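Local coordinates for protein DNA-3-methyladenine glycosidase II, putative (Deinococcus radiodurans, PDB 2YG9) that belongs to the HhH-GPD superfamily of base excision DNA repair proteins and folds almost entirely from helices and connecting loops, at residues P40-A43 with Q44-S47; Q72-S75 with V76-Q80; G138-D141 with E142-I145; M161-L164 with F165-R169. All coordinates share one frame; numbering follows the deposited sequence.

From the N terminus the chain meets the four contacts in series; each is local, so none encloses a long loop and none nests in or crosses another. Contact 1 is the early turns of helix 40-49, contact 2 the cap that closes the short loop between helices 61-71 and 76-87, contact 3 the start of helix 141-149, and contact 4 the C-terminal end of helix 156-166 and the turn that follows. Contacts 2 and 3 lie on opposite sides of the chain's centre, about 28 Å apart between centres. Contacts 3 and 4 do touch: Arg169 reaches back to Gln139 and Asp141, and Leu163 packs on Val144 and Ile145. Contact 1 stands apart, about 23 Å from contact 4 between centres.

Contact 1: residues P40-A43 with Q44-S47; sequences PVLA and QVTS
Thr46 turns both its backbone N and its hydroxyl to the preceding turn of helix 40-49, and its surroundings are the tight part of the contact. Its backbone N bonds to Leu42 O at 2.8 Å, while its hydroxyl OG1 approaches the same oxygen to 2.7 Å. A second acceptor, Ala43 O, lies 3.1 Å from OG1, and the single proton may serve either one. The rotamer explains this reach: with chi1 at 57°, OG1 sits between the backbone N and the carbonyl carbon and is turned back against the helix carbonyls, while CG2 also rests near Leu42 O. A serine or threonine hydroxyl bonding back to a carbonyl of its own helix is a common intrahelical arrangement, and here it gives a buried hydroxyl a partner. Beside it, Val45 N bonds to Val41 O at 2.8 Å, and the branched side chains pack loosely one turn apart, Leu42 CD2 to Val45 CB at 4.2 Å and Val41 CG1 to Val45 CG2 at 4.4 Å.

The other flank faces solvent. There Gln44 N reaches Pro40 O at 3.2 Å. Gln44 CB rests near Val41 O and Pro40 O and CG near Pro40 O, and the amide then leads away, the chain being bent at chi2. Exposed Ser47 has its N bonded to Ala43 O at 3.3 Å.

The buried flank is covered by two later helices. Val45 meets Tyr210 and Asn214 of helix 204-219 and Leu187 of helix 178-187, Leu42 packs on Ala207 of the former, and Thr46 touches Tyr210, so the helix lies against both.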
ATOM      1  N   PRO A  40     -15.935   3.622 -19.721  1.00 11.16           N
ATOM      2  CA  PRO A  40     -16.590   4.941 -19.579  1.00 10.73           C
ATOM      3  C   PRO A  40     -16.748   5.443 -18.137  1.00 10.60           C
ATOM      4  O   PRO A  40     -16.748   6.645 -17.908  1.00  9.93           O
ATOM      5  CB  PRO A  40     -17.936   4.741 -20.282  1.00 11.29           C
ATOM      6  CG  PRO A  40     -18.048   3.295 -20.554  1.00 13.13           C
ATOM      7  CD  PRO A  40     -16.701   2.696 -20.559  1.00 10.86           C
ATOM      8  N   VAL A  41     -16.834   4.546 -17.149  1.00 10.46           N
ATOM      9  CA  VAL A  41     -16.891   4.978 -15.760  1.00  9.07           C
ATOM     10  C   VAL A  41     -15.595   5.686 -15.382  1.00  9.15           C
ATOM     11  O   VAL A  41     -15.614   6.824 -14.880  1.00 10.30           O
ATOM     12  CB  VAL A  41     -17.230   3.803 -14.792  1.00  9.05           C
ATOM     13  CG1 VAL A  41     -17.075   4.234 -13.293  1.00  8.09           C
ATOM     14  CG2 VAL A  41     -18.630   3.317 -15.077  1.00  8.50           C
ATOM     15  N   LEU A  42     -14.466   5.040 -15.661  1.00  8.95           N
ATOM     16  CA  LEU A  42     -13.169   5.604 -15.328  1.00  8.34           C
ATOM     17  C   LEU A  42     -12.794   6.771 -16.250  1.00  8.56           C
ATOM     18  O   LEU A  42     -12.110   7.694 -15.809  1.00  8.15           O
ATOM     19  CB  LEU A  42     -12.070   4.529 -15.288  1.00  8.28           C
ATOM     20  CG  LEU A  42     -12.123   3.493 -14.155  1.00  7.13           C
ATOM     21  CD1 LEU A  42     -10.755   2.774 -14.049  1.00  7.03           C
ATOM     22  CD2 LEU A  42     -12.514   4.140 -12.793  1.00  6.49           C
ATOM     23  N   ALA A  43     -13.291   6.795 -17.487  1.00  8.27           N
ATOM     24  CA  ALA A  43     -13.108   7.994 -18.302  1.00  8.47           C
ATOM     25  C   ALA A  43     -13.677   9.217 -17.603  1.00  8.63           C
ATOM     26  O   ALA A  43     -13.019  10.246 -17.570  1.00  8.34           O
ATOM     27  CB  ALA A  43     -13.731   7.827 -19.701  1.00  9.48           C
ATOM     28  N   GLN A  44     -14.865   9.085 -17.025  1.00  7.83           N
ATOM     29  CA  GLN A  44     -15.519  10.152 -16.255  1.00 10.01           C
ATOM     30  C   GLN A  44     -14.804  10.409 -14.915  1.00  9.20           C
ATOM     31  O   GLN A  44     -14.522  11.537 -14.561  1.00  9.31           O
ATOM     32  CB  GLN A  44     -16.984   9.793 -15.939  1.00 11.15           C
ATOM     33  CG  GLN A  44     -18.048  10.277 -16.942  1.00 14.15           C
ATOM     34  CD  GLN A  44     -19.381  10.756 -16.269  1.00 16.56           C
ATOM     35  OE1 GLN A  44     -19.452  11.866 -15.646  1.00 25.45           O
ATOM     36  NE2 GLN A  44     -20.451   9.981 -16.475  1.00 18.84           N
ATOM     37  N   VAL A  45     -14.519   9.345 -14.174  1.00  8.46           N
ATOM     38  CA  VAL A  45     -13.848   9.491 -12.874  1.00  8.11           C
ATOM     39  C   VAL A  45     -12.480  10.170 -13.029  1.00  7.99           C
ATOM     40  O   VAL A  45     -12.166  11.048 -12.265  1.00  7.91           O
ATOM     41  CB  VAL A  45     -13.728   8.158 -12.136  1.00  8.30           C
ATOM     42  CG1 VAL A  45     -12.641   8.230 -11.035  1.00  6.84           C
ATOM     43  CG2 VAL A  45     -15.099   7.730 -11.560  1.00  7.40           C
ATOM     44  N   THR A  46     -11.692   9.774 -14.021  1.00  8.27           N
ATOM     45  CA  THR A  46     -10.364  10.355 -14.240  1.00  9.70           C
ATOM     46  C   THR A  46     -10.469  11.852 -14.631  1.00 10.51           C
ATOM     47  O   THR A  46      -9.682  12.665 -14.135  1.00 10.70           O
ATOM     48  CB  THR A  46      -9.486   9.571 -15.296  1.00  9.37           C
ATOM     49  OG1 THR A  46     -10.170   9.484 -16.557  1.00  8.61           O
ATOM     50  CG2 THR A  46      -9.107   8.133 -14.816  1.00  4.57           C
ATOM     51  N   SER A  47     -11.423  12.229 -15.485  1.00 11.63           N
ATOM     52  CA  SER A  47     -11.583  13.673 -15.803  1.00 12.47           C
ATOM     53  C   SER A  47     -12.094  14.466 -14.612  1.00 12.19           C
ATOM     54  O   SER A  47     -11.618  15.585 -14.390  1.00 12.85           O
ATOM     55  CB  SER A  47     -12.397  13.947 -17.056  1.00 12.59           C
ATOM     56  OG  SER A  47     -13.711  13.519 -16.891  1.00 20.29           O
TER

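Contact 2: residues Q72-S75 with V76-Q80; sequences QQLS and VKAAQ
Leu74 and Ser75 close the start of helix 76-87, one with an apolar side chain and one with a hydroxyl. Leu74 can be followed outward. Its CB points at the first turn and lies 4.0 Å from Ala78 CB and 4.3 Å from Ala79 CB. With chi1 at -52°, CG stands anti to the carbonyl carbon, beside the backbone N, and from there the branch CD1 extends alongside the turn until it is 4.0 Å from Ala78 O and equally close to Ala79 CA. The pairing of Leu74, the residue before the cap, with Ala79 occupies the positions of a hydrophobic staple, in a modest form because the alanine offers only a methyl.

Ser75 is the N-cap. Its OG, held between backbone N and carbonyl carbon (chi1 66°), accepts from Ala78 N at 3.1 Å with an N-H...O angle of 155°. This supplies a partner to a first-turn amide, which lacks the usual carbonyl partner four residues back. Ser75 O begins the regular pattern by accepting from Ala79 N at 2.9 Å, so side chain and backbone of one residue hold successive amides.

The cap lies at the surface, at the bend where helix 61-71 gives way to helix 76-87. Gln80 OE1 bonds to Arg67 and ties the two helices across the bend, and Gln72 O, bonded to Lys115, ties the loop to helix 113-127.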
ATOM      1  N   GLN A  72      -0.620   3.058  11.539  1.00 12.54           N
ATOM      2  CA  GLN A  72      -1.987   2.533  11.394  1.00 14.22           C
ATOM      3  C   GLN A  72      -2.919   3.016  12.499  1.00 14.27           C
ATOM      4  O   GLN A  72      -2.567   2.977  13.662  1.00 14.06           O
ATOM      5  CB  GLN A  72      -1.990   0.987  11.299  1.00 14.57           C
ATOM      6  CG  GLN A  72      -1.668   0.476   9.902  1.00 16.38           C
ATOM      7  CD  GLN A  72      -1.472  -1.054   9.800  1.00 18.73           C
ATOM      8  OE1 GLN A  72      -1.412  -1.762  10.805  1.00 27.36           O
ATOM      9  NE2 GLN A  72      -1.390  -1.558   8.567  1.00 19.90           N
ATOM     10  N   GLN A  73      -4.099   3.522  12.099  1.00 15.72           N
ATOM     11  CA  GLN A  73      -5.107   4.113  13.020  1.00 15.59           C
ATOM     12  C   GLN A  73      -4.731   5.450  13.665  1.00 15.49           C
ATOM     13  O   GLN A  73      -5.522   5.986  14.431  1.00 16.33           O
ATOM     14  CB  GLN A  73      -5.475   3.136  14.145  1.00 16.92           C
ATOM     15  CG  GLN A  73      -6.314   1.948  13.707  1.00 20.10           C
ATOM     16  CD  GLN A  73      -5.542   0.931  12.932  1.00 24.86           C
ATOM     17  OE1 GLN A  73      -4.518   0.393  13.418  1.00 31.03           O
ATOM     18  NE2 GLN A  73      -6.025   0.624  11.716  1.00 27.08           N
ATOM     19  N   LEU A  74      -3.558   6.001  13.356  1.00 14.94           N
ATOM     20  CA  LEU A  74      -3.129   7.268  13.946  1.00 14.49           C
ATOM     21  C   LEU A  74      -3.419   8.431  13.010  1.00 14.94           C
ATOM     22  O   LEU A  74      -3.545   8.242  11.805  1.00 14.54           O
ATOM     23  CB  LEU A  74      -1.619   7.257  14.185  1.00 14.65           C
ATOM     24  CG  LEU A  74      -1.021   6.090  14.958  1.00 11.57           C
ATOM     25  CD1 LEU A  74       0.406   6.479  15.363  1.00 11.69           C
ATOM     26  CD2 LEU A  74      -1.871   5.734  16.157  1.00 12.15           C
ATOM     27  N   SER A  75      -3.490   9.643  13.558  1.00 15.37           N
ATOM     28  CA  SER A  75      -3.621  10.827  12.710  1.00 15.02           C
ATOM     29  C   SER A  75      -2.330  10.948  11.893  1.00 15.42           C
ATOM     30  O   SER A  75      -1.299  10.367  12.222  1.00 14.61           O
ATOM     31  CB  SER A  75      -3.811  12.091  13.545  1.00 15.21           C
ATOM     32  OG  SER A  75      -2.644  12.354  14.311  1.00 12.64           O
ATOM     33  N   VAL A  76      -2.396  11.733  10.839  1.00 16.06           N
ATOM     34  CA  VAL A  76      -1.247  11.939   9.966  1.00 16.45           C
ATOM     35  C   VAL A  76      -0.056  12.524  10.716  1.00 16.92           C
ATOM     36  O   VAL A  76       1.073  12.065  10.536  1.00 17.25           O
ATOM     37  CB  VAL A  76      -1.652  12.782   8.731  1.00 16.52           C
ATOM     38  CG1 VAL A  76      -0.482  12.945   7.805  1.00 17.03           C
ATOM     39  CG2 VAL A  76      -2.794  12.078   8.006  1.00 17.05           C
ATOM     40  N   LYS A  77      -0.301  13.502  11.594  1.00 17.55           N
ATOM     41  CA  LYS A  77       0.765  14.071  12.425  1.00 17.51           C
ATOM     42  C   LYS A  77       1.301  13.105  13.458  1.00 17.11           C
ATOM     43  O   LYS A  77       2.505  13.072  13.689  1.00 15.45           O
ATOM     44  CB  LYS A  77       0.295  15.322  13.161  1.00 18.03           C
ATOM     45  CG  LYS A  77       0.272  16.570  12.326  1.00 20.59           C
ATOM     46  CD  LYS A  77      -0.139  17.758  13.237  1.00 20.77           C
ATOM     47  CE  LYS A  77      -1.251  18.572  12.599  1.00 26.57           C
ATOM     48  NZ  LYS A  77      -0.740  19.438  11.487  1.00 28.23           N
ATOM     49  N   ALA A  78       0.404  12.341  14.093  1.00 16.75           N
ATOM     50  CA  ALA A  78       0.824  11.332  15.082  1.00 16.28           C
ATOM     51  C   ALA A  78       1.689  10.213  14.450  1.00 15.34           C
ATOM     52  O   ALA A  78       2.659   9.740  15.061  1.00 15.13           O
ATOM     53  CB  ALA A  78      -0.401  10.747  15.772  1.00 15.87           C
ATOM     54  N   ALA A  79       1.314   9.799  13.245  1.00 14.83           N
ATOM     55  CA  ALA A  79       2.034   8.795  12.488  1.00 15.29           C
ATOM     56  C   ALA A  79       3.445   9.287  12.170  1.00 15.71           C
ATOM     57  O   ALA A  79       4.407   8.536  12.323  1.00 14.56           O
ATOM     58  CB  ALA A  79       1.289   8.427  11.229  1.00 15.20           C
ATOM     59  N   GLN A  80       3.568  10.566  11.789  1.00 16.44           N
ATOM     60  CA  GLN A  80       4.878  11.130  11.491  1.00 16.23           C
ATOM     61  C   GLN A  80       5.773  11.188  12.715  1.00 15.59           C
ATOM     62  O   GLN A  80       6.924  10.775  12.646  1.00 15.48           O
ATOM     63  CB  GLN A  80       4.804  12.512  10.793  1.00 16.84           C
ATOM     64  CG  GLN A  80       6.207  13.131  10.478  1.00 18.58           C
ATOM     65  CD  GLN A  80       7.189  12.202   9.701  1.00 23.43           C
ATOM     66  OE1 GLN A  80       6.993  11.936   8.506  1.00 26.83           O
ATOM     67  NE2 GLN A  80       8.264  11.738  10.383  1.00 23.14           N
TER

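Contact 3: residues G138-D141 with E142-I145; sequences GQPD and ELVI
Pro140, in an extended backbone conformation (psi 148°), hands the chain into helix 141-149 by offering its carbonyl to Val144 N at 3.2 Å, a nearly straight bond, and more weakly to Leu143 N. The next carbonyl, Asp141 O, takes Ile145 N at 2.8 Å, and the helical pattern is under way. By sequence and family this is probably the first helix of the helix-hairpin-helix motif that gives the superfamily its name.

The side chains close round this N-terminal turn. Pro140 sits at the N-cap position, and its ring lies side by side with Leu143, both pointing the same way; CD comes to 3.7 Å from Leu143 CD1. Across the turn Gln139 sends its CB directly at Val144, meeting CG2 at the tight distance of 3.4 Å. Val144 is turned with CG1 anti to the backbone N (chi1 179°), which leaves CG2 beside that nitrogen, facing Gln139 CB and Pro140 O. Ile145 folds the CG1 branch back over Asp141 O, with CG1 3.2 Å from the oxygen.

Leu19, the first modelled residue, rests on Pro140, Glu142 and Leu143, while Leu163 of helix 156-166 covers Asp141, Val144 and Ile145. Asp141 OD1 forms a salt bridge with Arg169 NH1, which also bonds to Gln139 O, and Glu142 OE2 pairs with Arg156 of helix 156-166. The pairing is consistent with an acidic helix start balanced by the two arginines, at the N-terminal end where the helix dipole would be expected to stabilise negative charge.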
ATOM      1  N   GLY A 138      12.351  -8.153  -8.069  1.00 20.67           N
ATOM      2  CA  GLY A 138      12.193  -9.292  -8.954  1.00 20.85           C
ATOM      3  C   GLY A 138      11.116 -10.274  -8.549  1.00 20.80           C
ATOM      4  O   GLY A 138      10.825 -11.191  -9.302  1.00 20.42           O
ATOM      5  N   GLN A 139      10.499 -10.077  -7.382  1.00 20.12           N
ATOM      6  CA  GLN A 139       9.484 -11.015  -6.879  1.00 19.20           C
ATOM      7  C   GLN A 139       8.084 -10.681  -7.388  1.00 18.16           C
ATOM      8  O   GLN A 139       7.671  -9.531  -7.309  1.00 17.80           O
ATOM      9  CB  GLN A 139       9.475 -11.001  -5.357  1.00 20.40           C
ATOM     10  CG  GLN A 139      10.806 -11.395  -4.724  1.00 24.19           C
ATOM     11  CD  GLN A 139      10.831 -12.854  -4.332  1.00 31.08           C
ATOM     12  OE1 GLN A 139      11.352 -13.709  -5.072  1.00 36.72           O
ATOM     13  NE2 GLN A 139      10.227 -13.162  -3.179  1.00 35.51           N
ATOM     14  N   PRO A 140       7.343 -11.674  -7.916  1.00 16.75           N
ATOM     15  CA  PRO A 140       5.935 -11.439  -8.252  1.00 15.96           C
ATOM     16  C   PRO A 140       5.131 -10.973  -7.056  1.00 14.23           C
ATOM     17  O   PRO A 140       5.409 -11.400  -5.928  1.00 13.71           O
ATOM     18  CB  PRO A 140       5.431 -12.829  -8.672  1.00 16.30           C
ATOM     19  CG  PRO A 140       6.590 -13.542  -9.110  1.00 17.21           C
ATOM     20  CD  PRO A 140       7.737 -13.052  -8.251  1.00 17.60           C
ATOM     21  N   ASP A 141       4.128 -10.138  -7.318  1.00 13.96           N
ATOM     22  CA  ASP A 141       3.235  -9.559  -6.291  1.00 12.76           C
ATOM     23  C   ASP A 141       2.823 -10.600  -5.251  1.00 11.77           C
ATOM     24  O   ASP A 141       2.949 -10.405  -4.038  1.00  9.86           O
ATOM     25  CB  ASP A 141       1.941  -9.018  -6.904  1.00 12.43           C
ATOM     26  CG  ASP A 141       2.127  -7.787  -7.737  1.00 13.73           C
ATOM     27  OD1 ASP A 141       3.258  -7.392  -8.045  1.00 18.28           O
ATOM     28  OD2 ASP A 141       1.087  -7.201  -8.121  1.00 19.39           O
ATOM     29  N   GLU A 142       2.305 -11.714  -5.733  1.00 11.68           N
ATOM     30  CA  GLU A 142       1.764 -12.735  -4.831  1.00 12.48           C
ATOM     31  C   GLU A 142       2.771 -13.377  -3.883  1.00 12.05           C
ATOM     32  O   GLU A 142       2.432 -13.778  -2.764  1.00 11.48           O
ATOM     33  CB  GLU A 142       1.029 -13.791  -5.657  1.00 12.81           C
ATOM     34  CG  GLU A 142      -0.329 -13.251  -6.169  1.00 14.24           C
ATOM     35  CD  GLU A 142      -1.295 -12.961  -5.035  1.00 16.20           C
ATOM     36  OE1 GLU A 142      -1.497 -13.821  -4.168  1.00 21.92           O
ATOM     37  OE2 GLU A 142      -1.883 -11.874  -5.013  1.00 19.27           O
ATOM     38  N   LEU A 143       4.003 -13.506  -4.350  1.00 12.11           N
ATOM     39  CA  LEU A 143       5.070 -14.046  -3.515  1.00 12.22           C
ATOM     40  C   LEU A 143       5.475 -13.045  -2.423  1.00 11.62           C
ATOM     41  O   LEU A 143       5.721 -13.442  -1.285  1.00 12.42           O
ATOM     42  CB  LEU A 143       6.300 -14.428  -4.334  1.00 12.55           C
ATOM     43  CG  LEU A 143       6.228 -15.540  -5.398  1.00 14.94           C
ATOM     44  CD1 LEU A 143       7.646 -15.838  -5.892  1.00 17.10           C
ATOM     45  CD2 LEU A 143       5.558 -16.879  -4.973  1.00 18.55           C
ATOM     46  N   VAL A 144       5.559 -11.752  -2.770  1.00 10.59           N
ATOM     47  CA  VAL A 144       5.787 -10.706  -1.761  1.00 10.06           C
ATOM     48  C   VAL A 144       4.637 -10.696  -0.740  1.00  9.10           C
ATOM     49  O   VAL A 144       4.840 -10.675   0.478  1.00  9.35           O
ATOM     50  CB  VAL A 144       5.981  -9.320  -2.417  1.00 10.29           C
ATOM     51  CG1 VAL A 144       6.206  -8.183  -1.341  1.00  8.68           C
ATOM     52  CG2 VAL A 144       7.143  -9.383  -3.455  1.00  9.42           C
ATOM     53  N   ILE A 145       3.421 -10.717  -1.255  1.00  8.53           N
ATOM     54  CA  ILE A 145       2.222 -10.755  -0.421  1.00  7.93           C
ATOM     55  C   ILE A 145       2.275 -11.907   0.564  1.00  7.50           C
ATOM     56  O   ILE A 145       2.114 -11.692   1.769  1.00  9.07           O
ATOM     57  CB  ILE A 145       0.900 -10.739  -1.256  1.00  8.39           C
ATOM     58  CG1 ILE A 145       0.775  -9.365  -1.948  1.00  7.65           C
ATOM     59  CG2 ILE A 145      -0.327 -11.010  -0.321  1.00  6.71           C
ATOM     60  CD1 ILE A 145      -0.215  -9.291  -3.141  1.00  6.85           C
TER

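Contact 4: residues M161-L164 with F165-R169; sequences MFLL and FALAR
Leu164 and Phe165 are brought together by different first torsions: CG of Leu164 is anti to its nitrogen (chi1 -167°), whereas the ring of Phe165 swings beside its own (chi1 -69°), and the two torsions lay the side chains alongside each other, pointing the same way. Leu164 CD2 sits squarely over the ring, 3.6 Å from the centroid and only 3° off the normal, a clear CH-pi contact. Met161, one turn earlier, approaches the same ring differently. Its SD lies in the ring plane at the edge, 5.3 Å from the centroid, a Met-aromatic contact, with SD 4.0 Å from CE2.

On another side of the helix the Phe162 ring meets two partners obliquely, Ala166 CB at 3.5 Å from CD1 and Leu167 CD1 at 3.8 Å from CE2.

The backbone widens in the last part of the helix. Phe162 O accepts from both Ala166 N and Leu167 N, the second at 3.0 Å, one residue further along than in an alpha helix; this is the pi-type turn. Ala168 then takes a positive phi, and the chain curls back so that Arg169 N bonds to Leu163 O at 2.9 Å. A water donating to both Leu164 O and Arg169 O spans the same bend.

Helix 156-166 is, by sequence and family, probably the second of the helix-hairpin-helix motif. This buried end lies close to the centre of the molecule with helices packed round it. Phe162 and Leu167 meet Pro61 of helix 61-71, Met161 and Leu164 lie against Trp212 of helix 204-219, and Leu163 faces helix 141-149.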
ATOM      1  N   MET A 161      -1.435  -2.827   0.118  1.00  7.36           N
ATOM      2  CA  MET A 161      -1.245  -1.394   0.214  1.00  6.97           C
ATOM      3  C   MET A 161       0.258  -1.062   0.120  1.00  6.98           C
ATOM      4  O   MET A 161       0.663  -0.028  -0.410  1.00  7.62           O
ATOM      5  CB  MET A 161      -1.794  -0.887   1.553  1.00  6.81           C
ATOM      6  CG  MET A 161      -3.318  -0.815   1.692  1.00  8.84           C
ATOM      7  SD  MET A 161      -4.136  -0.011   0.314  1.00  8.59           S
ATOM      8  CE  MET A 161      -4.623  -1.381  -0.692  1.00  8.78           C
ATOM      9  N   PHE A 162       1.065  -1.916   0.716  1.00  7.00           N
ATOM     10  CA  PHE A 162       2.530  -1.775   0.675  1.00  7.10           C
ATOM     11  C   PHE A 162       3.108  -1.910  -0.760  1.00  5.76           C
ATOM     12  O   PHE A 162       3.937  -1.114  -1.229  1.00  4.71           O
ATOM     13  CB  PHE A 162       3.150  -2.785   1.652  1.00  7.45           C
ATOM     14  CG  PHE A 162       4.661  -2.795   1.665  1.00  7.42           C
ATOM     15  CD1 PHE A 162       5.366  -1.779   2.276  1.00 10.56           C
ATOM     16  CD2 PHE A 162       5.356  -3.797   1.036  1.00  8.28           C
ATOM     17  CE1 PHE A 162       6.774  -1.779   2.256  1.00 10.15           C
ATOM     18  CE2 PHE A 162       6.745  -3.816   1.037  1.00  9.00           C
ATOM     19  CZ  PHE A 162       7.442  -2.835   1.667  1.00  8.73           C
ATOM     20  N   LEU A 163       2.656  -2.918  -1.463  1.00  6.38           N
ATOM     21  CA  LEU A 163       2.984  -3.059  -2.878  1.00  6.82           C
ATOM     22  C   LEU A 163       2.587  -1.833  -3.684  1.00  7.21           C
ATOM     23  O   LEU A 163       3.404  -1.315  -4.481  1.00  8.27           O
ATOM     24  CB  LEU A 163       2.280  -4.301  -3.465  1.00  6.76           C
ATOM     25  CG  LEU A 163       3.030  -5.634  -3.469  1.00  5.78           C
ATOM     26  CD1 LEU A 163       3.500  -6.015  -2.103  1.00 13.17           C
ATOM     27  CD2 LEU A 163       2.094  -6.694  -4.043  1.00  7.65           C
ATOM     28  N   LEU A 164       1.352  -1.354  -3.477  1.00  5.98           N
ATOM     29  CA  LEU A 164       0.829  -0.250  -4.263  1.00  6.20           C
ATOM     30  C   LEU A 164       1.515   1.071  -3.926  1.00  6.30           C
ATOM     31  O   LEU A 164       2.038   1.758  -4.818  1.00  5.37           O
ATOM     32  CB  LEU A 164      -0.688  -0.160  -4.123  1.00  5.55           C
ATOM     33  CG  LEU A 164      -1.528   0.720  -5.069  1.00  5.42           C
ATOM     34  CD1 LEU A 164      -2.992   0.243  -4.907  1.00  4.94           C
ATOM     35  CD2 LEU A 164      -1.414   2.245  -4.791  1.00  4.72           C
ATOM     36  N   PHE A 165       1.547   1.415  -2.640  1.00  6.29           N
ATOM     37  CA  PHE A 165       2.059   2.685  -2.232  1.00  7.57           C
ATOM     38  C   PHE A 165       3.560   2.723  -1.967  1.00  9.15           C
ATOM     39  O   PHE A 165       4.168   3.751  -2.260  1.00 11.08           O
ATOM     40  CB  PHE A 165       1.314   3.251  -1.039  1.00  7.95           C
ATOM     41  CG  PHE A 165      -0.083   3.652  -1.341  1.00  6.94           C
ATOM     42  CD1 PHE A 165      -0.348   4.839  -2.022  1.00  9.09           C
ATOM     43  CD2 PHE A 165      -1.138   2.853  -0.970  1.00  7.87           C
ATOM     44  CE1 PHE A 165      -1.664   5.227  -2.286  1.00  9.61           C
ATOM     45  CE2 PHE A 165      -2.440   3.243  -1.227  1.00  6.87           C
ATOM     46  CZ  PHE A 165      -2.696   4.410  -1.901  1.00  8.62           C
ATOM     47  N   ALA A 166       4.163   1.676  -1.418  1.00  9.15           N
ATOM     48  CA  ALA A 166       5.625   1.746  -1.111  1.00  9.46           C
ATOM     49  C   ALA A 166       6.447   1.314  -2.316  1.00  9.82           C
ATOM     50  O   ALA A 166       7.381   2.018  -2.762  1.00 12.03           O
ATOM     51  CB  ALA A 166       5.998   0.899   0.125  1.00  9.53           C
ATOM     52  N   LEU A 167       6.082   0.180  -2.879  1.00  9.52           N
ATOM     53  CA  LEU A 167       6.835  -0.405  -3.963  1.00  9.45           C
ATOM     54  C   LEU A 167       6.371   0.158  -5.313  1.00  9.37           C
ATOM     55  O   LEU A 167       7.022  -0.099  -6.318  1.00  8.37           O
ATOM     56  CB  LEU A 167       6.729  -1.935  -3.935  1.00  9.90           C
ATOM     57  CG  LEU A 167       7.128  -2.619  -2.616  1.00  9.59           C
ATOM     58  CD1 LEU A 167       7.224  -4.124  -2.750  1.00  4.38           C
ATOM     59  CD2 LEU A 167       8.403  -1.992  -2.019  1.00  6.14           C
ATOM     60  N   ALA A 168       5.284   0.944  -5.314  1.00  8.71           N
ATOM     61  CA  ALA A 168       4.698   1.512  -6.569  1.00  8.91           C
ATOM     62  C   ALA A 168       4.418   0.486  -7.667  1.00  8.82           C
ATOM     63  O   ALA A 168       4.518   0.757  -8.878  1.00  8.54           O
ATOM     64  CB  ALA A 168       5.568   2.664  -7.094  1.00  8.31           C
ATOM     65  N   ARG A 169       3.989  -0.695  -7.258  1.00  8.76           N
ATOM     66  CA  ARG A 169       3.581  -1.674  -8.236  1.00  7.94           C
ATOM     67  C   ARG A 169       2.289  -1.245  -8.908  1.00  7.48           C
ATOM     68  O   ARG A 169       1.411  -0.717  -8.239  1.00  6.50           O
ATOM     69  CB  ARG A 169       3.442  -3.012  -7.600  1.00  8.33           C
ATOM     70  CG  ARG A 169       4.700  -3.424  -6.948  1.00  9.59           C
ATOM     71  CD  ARG A 169       4.995  -4.784  -7.228  1.00 12.45           C
ATOM     72  NE  ARG A 169       6.326  -5.192  -6.740  1.00 14.16           N
ATOM     73  CZ  ARG A 169       6.714  -6.468  -6.684  1.00 14.07           C
ATOM     74  NH1 ARG A 169       5.858  -7.432  -7.003  1.00 11.30           N
ATOM     75  NH2 ARG A 169       7.928  -6.782  -6.255  1.00 13.27           N
TER
HETATM   76  O   HOH W   1       1.276   2.047  -7.425  1.00  7.14           O